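Local coordinates for acetylene hydratase Ahy (Pelobacter acetylenicus, PDB 2E7Z), which catalyses the hydration of acetylene to acetaldehyde, using a tungsten-bis(molybdopterin guanine dinucleotide) cofactor and a [4Fe-4S] cluster, at residues A[48-53]-A[458-463]. Numbering follows the deposited sequence.
With MGD (2-amino-5,6-dimercapto-7-methyl-3,7,8a,9-tetrahydro-8-oxa-1,3,9,10-tetraaza-anthracen-4-one guanosine dinucleotide), chain E.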
ATOM      1  N   ASN A  48     -19.404   5.848 -10.747  1.00 14.92           N
ATOM      2  CA  ASN A  48     -19.705   4.753 -11.649  1.00 15.11           C
ATOM      3  C   ASN A  48     -19.486   3.380 -11.027  1.00 14.11           C
ATOM      4  O   ASN A  48     -19.426   2.386 -11.734  1.00 14.50           O
ATOM      5  CB  ASN A  48     -18.878   4.900 -12.917  1.00 15.34           C
ATOM      6  CG  ASN A  48     -19.249   6.153 -13.692  1.00 17.00           C
ATOM      7  OD1 ASN A  48     -20.346   6.247 -14.250  1.00 19.65           O
ATOM      8  ND2 ASN A  48     -18.339   7.121 -13.737  1.00 18.10           N
ATOM      9  N   ALA A  49     -19.397   3.320  -9.698  1.00 13.37           N
ATOM     10  CA  ALA A  49     -19.152   2.045  -9.042  1.00 12.79           C
ATOM     11  C   ALA A  49     -20.201   0.975  -9.303  1.00 13.00           C
ATOM     12  O   ALA A  49     -19.893  -0.222  -9.338  1.00 12.33           O
ATOM     13  CB  ALA A  49     -18.941   2.254  -7.530  1.00 12.90           C
ATOM     14  N   ASP A  50     -21.451   1.398  -9.498  1.00 12.49           N
ATOM     15  CA  ASP A  50     -22.505   0.415  -9.744  1.00 13.82           C
ATOM     16  C   ASP A  50     -22.323  -0.286 -11.084  1.00 13.70           C
ATOM     17  O   ASP A  50     -22.778  -1.407 -11.235  1.00 14.32           O
ATOM     18  CB  ASP A  50     -23.913   1.005  -9.600  1.00 13.53           C
ATOM     19  CG  ASP A  50     -24.959  -0.054  -9.228  1.00 15.71           C
ATOM     20  OD1 ASP A  50     -24.613  -0.939  -8.408  1.00 15.45           O
ATOM     21  OD2 ASP A  50     -26.101  -0.008  -9.779  1.00 16.19           O
ATOM     22  N   THR A  51     -21.601   0.340 -12.019  1.00 14.85           N
ATOM     23  CA  THR A  51     -21.315  -0.337 -13.302  1.00 14.44           C
ATOM     24  C   THR A  51     -20.362  -1.523 -13.109  1.00 14.42           C
ATOM     25  O   THR A  51     -20.318  -2.446 -13.931  1.00 15.13           O
ATOM     26  CB  THR A  51     -20.708   0.588 -14.376  1.00 16.53           C
ATOM     27  OG1 THR A  51     -19.364   0.915 -14.006  1.00 16.21           O
ATOM     28  CG2 THR A  51     -21.537   1.868 -14.551  1.00 16.36           C
ATOM     29  N   ILE A  52     -19.603  -1.477 -12.010  1.00 13.21           N
ATOM     30  CA  ILE A  52     -18.745  -2.587 -11.607  1.00 12.48           C
ATOM     31  C   ILE A  52     -19.531  -3.594 -10.772  1.00 11.88           C
ATOM     32  O   ILE A  52     -19.480  -4.804 -11.041  1.00 12.29           O
ATOM     33  CB  ILE A  52     -17.546  -2.072 -10.818  1.00 11.90           C
ATOM     34  CG1 ILE A  52     -16.770  -1.012 -11.632  1.00 14.39           C
ATOM     35  CG2 ILE A  52     -16.612  -3.244 -10.441  1.00 11.93           C
ATOM     36  CD1 ILE A  52     -16.231  -1.465 -12.998  1.00 15.82           C
ATOM     37  N   ARG A  53     -20.274  -3.100  -9.766  1.00 11.43           N
ATOM     38  CA  ARG A  53     -21.105  -4.003  -8.973  1.00 11.51           C
ATOM     39  C   ARG A  53     -22.047  -4.860  -9.845  1.00 11.58           C
ATOM     40  O   ARG A  53     -22.301  -6.034  -9.538  1.00 11.83           O
ATOM     41  CB  ARG A  53     -21.910  -3.236  -7.920  1.00 11.97           C
ATOM     42  CG  ARG A  53     -22.645  -4.154  -6.968  1.00 11.54           C
ATOM     43  CD  ARG A  53     -23.744  -3.418  -6.227  1.00 13.00           C
ATOM     44  NE  ARG A  53     -25.023  -3.416  -6.945  1.00 12.64           N
ATOM     45  CZ  ARG A  53     -25.901  -4.418  -6.908  1.00 14.12           C
ATOM     46  NH1 ARG A  53     -25.648  -5.529  -6.219  1.00 13.98           N
ATOM     47  NH2 ARG A  53     -27.065  -4.281  -7.543  1.00 14.54           N
ATOM     48  N   HIS A 458     -19.294  -6.609  -2.750  1.00  8.51           N
ATOM     49  CA  HIS A 458     -18.835  -5.316  -3.197  1.00  8.36           C
ATOM     50  C   HIS A 458     -19.157  -4.273  -2.109  1.00  8.39           C
ATOM     51  O   HIS A 458     -20.024  -4.480  -1.239  1.00  8.66           O
ATOM     52  CB  HIS A 458     -19.570  -5.028  -4.530  1.00  8.90           C
ATOM     53  CG  HIS A 458     -19.257  -3.702  -5.144  1.00 10.78           C
ATOM     54  ND1 HIS A 458     -19.863  -2.528  -4.744  1.00 10.48           N
ATOM     55  CD2 HIS A 458     -18.391  -3.367  -6.133  1.00 10.11           C
ATOM     56  CE1 HIS A 458     -19.386  -1.529  -5.468  1.00 10.32           C
ATOM     57  NE2 HIS A 458     -18.491  -2.009  -6.318  1.00  9.98           N
ATOM     58  N   TRP A 459     -18.449  -3.151  -2.128  1.00  8.41           N
ATOM     59  CA  TRP A 459     -18.639  -2.145  -1.083  1.00  8.41           C
ATOM     60  C   TRP A 459     -20.053  -1.552  -0.985  1.00  8.59           C
ATOM     61  O   TRP A 459     -20.400  -0.987   0.044  1.00  9.00           O
ATOM     62  CB  TRP A 459     -17.564  -1.048  -1.164  1.00  8.28           C
ATOM     63  CG  TRP A 459     -17.566  -0.146  -2.359  1.00  8.08           C
ATOM     64  CD1 TRP A 459     -16.790  -0.272  -3.477  1.00  9.04           C
ATOM     65  CD2 TRP A 459     -18.276   1.098  -2.495  1.00  8.39           C
ATOM     66  NE1 TRP A 459     -17.026   0.806  -4.336  1.00  9.58           N
ATOM     67  CE2 TRP A 459     -17.922   1.655  -3.742  1.00  9.78           C
ATOM     68  CE3 TRP A 459     -19.179   1.795  -1.679  1.00  9.58           C
ATOM     69  CZ2 TRP A 459     -18.442   2.878  -4.184  1.00  9.77           C
ATOM     70  CZ3 TRP A 459     -19.672   3.006  -2.115  1.00  9.94           C
ATOM     71  CH2 TRP A 459     -19.308   3.529  -3.353  1.00 10.64           C
ATOM     72  N   LEU A 460     -20.852  -1.651  -2.043  1.00  9.14           N
ATOM     73  CA  LEU A 460     -22.247  -1.184  -1.995  1.00  9.87           C
ATOM     74  C   LEU A 460     -23.163  -2.274  -1.409  1.00 10.12           C
ATOM     75  O   LEU A 460     -24.385  -2.095  -1.350  1.00 10.78           O
ATOM     76  CB  LEU A 460     -22.728  -0.751  -3.408  1.00  9.65           C
ATOM     77  CG  LEU A 460     -22.135   0.581  -3.879  1.00 10.28           C
ATOM     78  CD1 LEU A 460     -22.414   0.743  -5.398  1.00 11.23           C
ATOM     79  CD2 LEU A 460     -22.730   1.749  -3.097  1.00 11.97           C
ATOM     80  N   GLU A 461     -22.569  -3.401  -0.994  1.00  9.06           N
ATOM     81  CA  GLU A 461     -23.329  -4.562  -0.545  1.00  9.02           C
ATOM     82  C   GLU A 461     -22.989  -4.986   0.877  1.00  8.73           C
ATOM     83  O   GLU A 461     -23.313  -6.118   1.290  1.00  9.21           O
ATOM     84  CB  GLU A 461     -23.076  -5.756  -1.470  1.00  9.27           C
ATOM     85  CG  GLU A 461     -23.379  -5.486  -2.951  1.00  9.84           C
ATOM     86  CD  GLU A 461     -22.884  -6.596  -3.872  1.00 10.42           C
ATOM     87  OE1 GLU A 461     -21.967  -7.371  -3.476  1.00  9.84           O
ATOM     88  OE2 GLU A 461     -23.423  -6.684  -4.996  1.00 10.87           O
ATOM     89  N   ARG A 462     -22.338  -4.111   1.645  1.00  8.27           N
ATOM     90  CA  ARG A 462     -21.870  -4.534   2.959  1.00  8.62           C
ATOM     91  C   ARG A 462     -21.779  -3.406   3.973  1.00  7.94           C
ATOM     92  O   ARG A 462     -21.419  -2.280   3.624  1.00  8.37           O
ATOM     93  CB  ARG A 462     -20.496  -5.213   2.820  1.00  7.54           C
ATOM     94  CG  ARG A 462     -19.361  -4.279   2.308  1.00  8.80           C
ATOM     95  CD  ARG A 462     -18.139  -5.104   1.964  1.00  7.58           C
ATOM     96  NE  ARG A 462     -17.045  -4.293   1.431  1.00  7.71           N
ATOM     97  CZ  ARG A 462     -16.269  -4.672   0.410  1.00  7.40           C
ATOM     98  NH1 ARG A 462     -15.286  -3.886  -0.003  1.00  7.80           N
ATOM     99  NH2 ARG A 462     -16.453  -5.858  -0.175  1.00  7.78           N
ATOM    100  N   PRO A 463     -22.038  -3.728   5.245  1.00  8.01           N
ATOM    101  CA  PRO A 463     -21.730  -2.764   6.303  1.00  8.00           C
ATOM    102  C   PRO A 463     -20.232  -2.832   6.614  1.00  7.63           C
ATOM    103  O   PRO A 463     -19.613  -3.880   6.393  1.00  7.90           O
ATOM    104  CB  PRO A 463     -22.507  -3.310   7.487  1.00  8.48           C
ATOM    105  CG  PRO A 463     -22.459  -4.801   7.300  1.00  8.30           C
ATOM    106  CD  PRO A 463     -22.531  -5.011   5.792  1.00  8.17           C
TER
HETATM  107  PB  MGD E 801      -4.685  -5.049  -7.234  1.00  8.87           P
HETATM  108  O1B MGD E 801      -3.344  -5.724  -7.389  1.00  9.55           O
HETATM  109  O2B MGD E 801      -5.299  -4.346  -8.388  1.00  9.31           O
HETATM  110  O3B MGD E 801      -4.662  -3.975  -6.043  1.00  8.26           O
HETATM  111  O3A MGD E 801      -2.794  -3.638  -4.398  1.00  9.36           O
HETATM  112  PA  MGD E 801      -4.333  -4.117  -4.477  1.00  8.69           P
HETATM  113  O1A MGD E 801      -5.256  -3.148  -3.802  1.00  8.74           O
HETATM  114  O2A MGD E 801      -4.322  -5.557  -4.060  1.00  7.94           O
HETATM  115  O5' MGD E 801      -5.692  -6.196  -6.714  1.00  8.04           O
HETATM  116  C5' MGD E 801      -6.904  -5.815  -6.086  1.00  8.87           C
HETATM  117  C4' MGD E 801      -7.911  -6.900  -6.416  1.00  6.98           C
HETATM  118  O4' MGD E 801      -9.041  -6.706  -5.552  1.00  7.65           O
HETATM  119  C3' MGD E 801      -8.497  -6.787  -7.819  1.00  7.56           C
HETATM  120  O3' MGD E 801      -8.290  -8.030  -8.511  1.00  8.76           O
HETATM  121  C2' MGD E 801      -9.997  -6.471  -7.643  1.00  7.85           C
HETATM  122  O2' MGD E 801     -10.892  -7.051  -8.613  1.00  9.39           O
HETATM  123  C1' MGD E 801     -10.248  -7.043  -6.274  1.00  7.69           C
HETATM  124  N9  MGD E 801     -11.326  -6.420  -5.490  1.00  7.75           N
HETATM  125  C8  MGD E 801     -11.642  -5.103  -5.416  1.00  8.18           C
HETATM  126  N7  MGD E 801     -12.619  -4.896  -4.519  1.00  8.46           N
HETATM  127  C5  MGD E 801     -12.884  -6.093  -3.952  1.00  7.74           C
HETATM  128  C6  MGD E 801     -13.788  -6.605  -2.936  1.00  7.81           C
HETATM  129  O6  MGD E 801     -14.571  -5.848  -2.325  1.00  7.80           O
HETATM  130  N1  MGD E 801     -13.700  -7.918  -2.668  1.00  7.29           N
HETATM  131  C2  MGD E 801     -12.932  -8.786  -3.320  1.00  7.44           C
HETATM  132  N2  MGD E 801     -12.946 -10.097  -2.943  1.00  7.98           N
HETATM  133  N3  MGD E 801     -12.087  -8.390  -4.267  1.00  7.44           N
HETATM  134  C4  MGD E 801     -12.036  -7.081  -4.592  1.00  7.54           C
HETATM  135  C10 MGD E 801      -2.539  -2.238  -4.281  1.00 10.88           C
HETATM  136  C11 MGD E 801      -1.092  -2.094  -3.861  1.00 10.61           C
HETATM  137  O11 MGD E 801      -0.322  -2.546  -4.973  1.00  8.62           O
HETATM  138  C12 MGD E 801      -0.785  -0.652  -3.540  1.00 11.01           C
HETATM  139  S12 MGD E 801      -1.784   0.156  -2.411  1.00 13.53           S
HETATM  140  C13 MGD E 801       0.280  -0.036  -4.078  1.00 11.18           C
HETATM  141  S13 MGD E 801       0.586   1.623  -3.839  1.00 14.62           S
HETATM  142  C14 MGD E 801       1.274  -0.741  -4.949  1.00 10.51           C
HETATM  143  N15 MGD E 801       1.189  -0.315  -6.337  1.00 10.42           N
HETATM  144  C16 MGD E 801       1.999  -1.017  -7.181  1.00 10.39           C
HETATM  145  C17 MGD E 801       2.624  -0.455  -8.386  1.00 10.57           C
HETATM  146  O17 MGD E 801       2.444   0.744  -8.694  1.00 11.93           O
HETATM  147  N18 MGD E 801       3.400  -1.271  -9.128  1.00 10.82           N
HETATM  148  C19 MGD E 801       3.626  -2.572  -8.816  1.00  9.48           C
HETATM  149  N19 MGD E 801       4.407  -3.340  -9.605  1.00 10.76           N
HETATM  150  N20 MGD E 801       3.063  -3.149  -7.747  1.00  9.83           N
HETATM  151  C21 MGD E 801       2.285  -2.439  -6.921  1.00 10.49           C
HETATM  152  N22 MGD E 801       1.760  -3.026  -5.842  1.00  9.47           N
HETATM  153  C23 MGD E 801       1.066  -2.260  -4.829  1.00 10.39           C
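R53, at the end of the short helix 49-53, meets H458 and E461 with different parts of one side chain. Its CB sits squarely over a face of the H458 imidazole, 3.7 Å from the ring centroid, a CH-pi contact. From there the chain runs out with CG anti to the backbone N (chi1 -173°), passes L460 CB with its CD, and bends at chi3. The guanidinium then lies between two acids, salt-bridged to both. R53 NH1 gives a hydrogen bond of 2.8 Å to the anti lone pair of E461 OE2. R53 NE gives one of 2.9 Å to D50 OD1, and both acceptors lie close to the guanidinium plane. One turn back, A49 puts CB 3.4 Å from W459 CZ2.

L460 N holds the H458 ring through ND1, at 3.0 Å, while on the main chain E461 OE1 takes the H458 N-H from above the carboxylate plane. R58 also pairs with E461 OE2. The residue after E461, R462, gives both NH1 and NH2 to O6 of the MGD guanine, and D457 pairs with its NH2. D50 and E461 probably balance the charges of R53 and R58, tying the helix to the loop whose R462 binds the guanine O6.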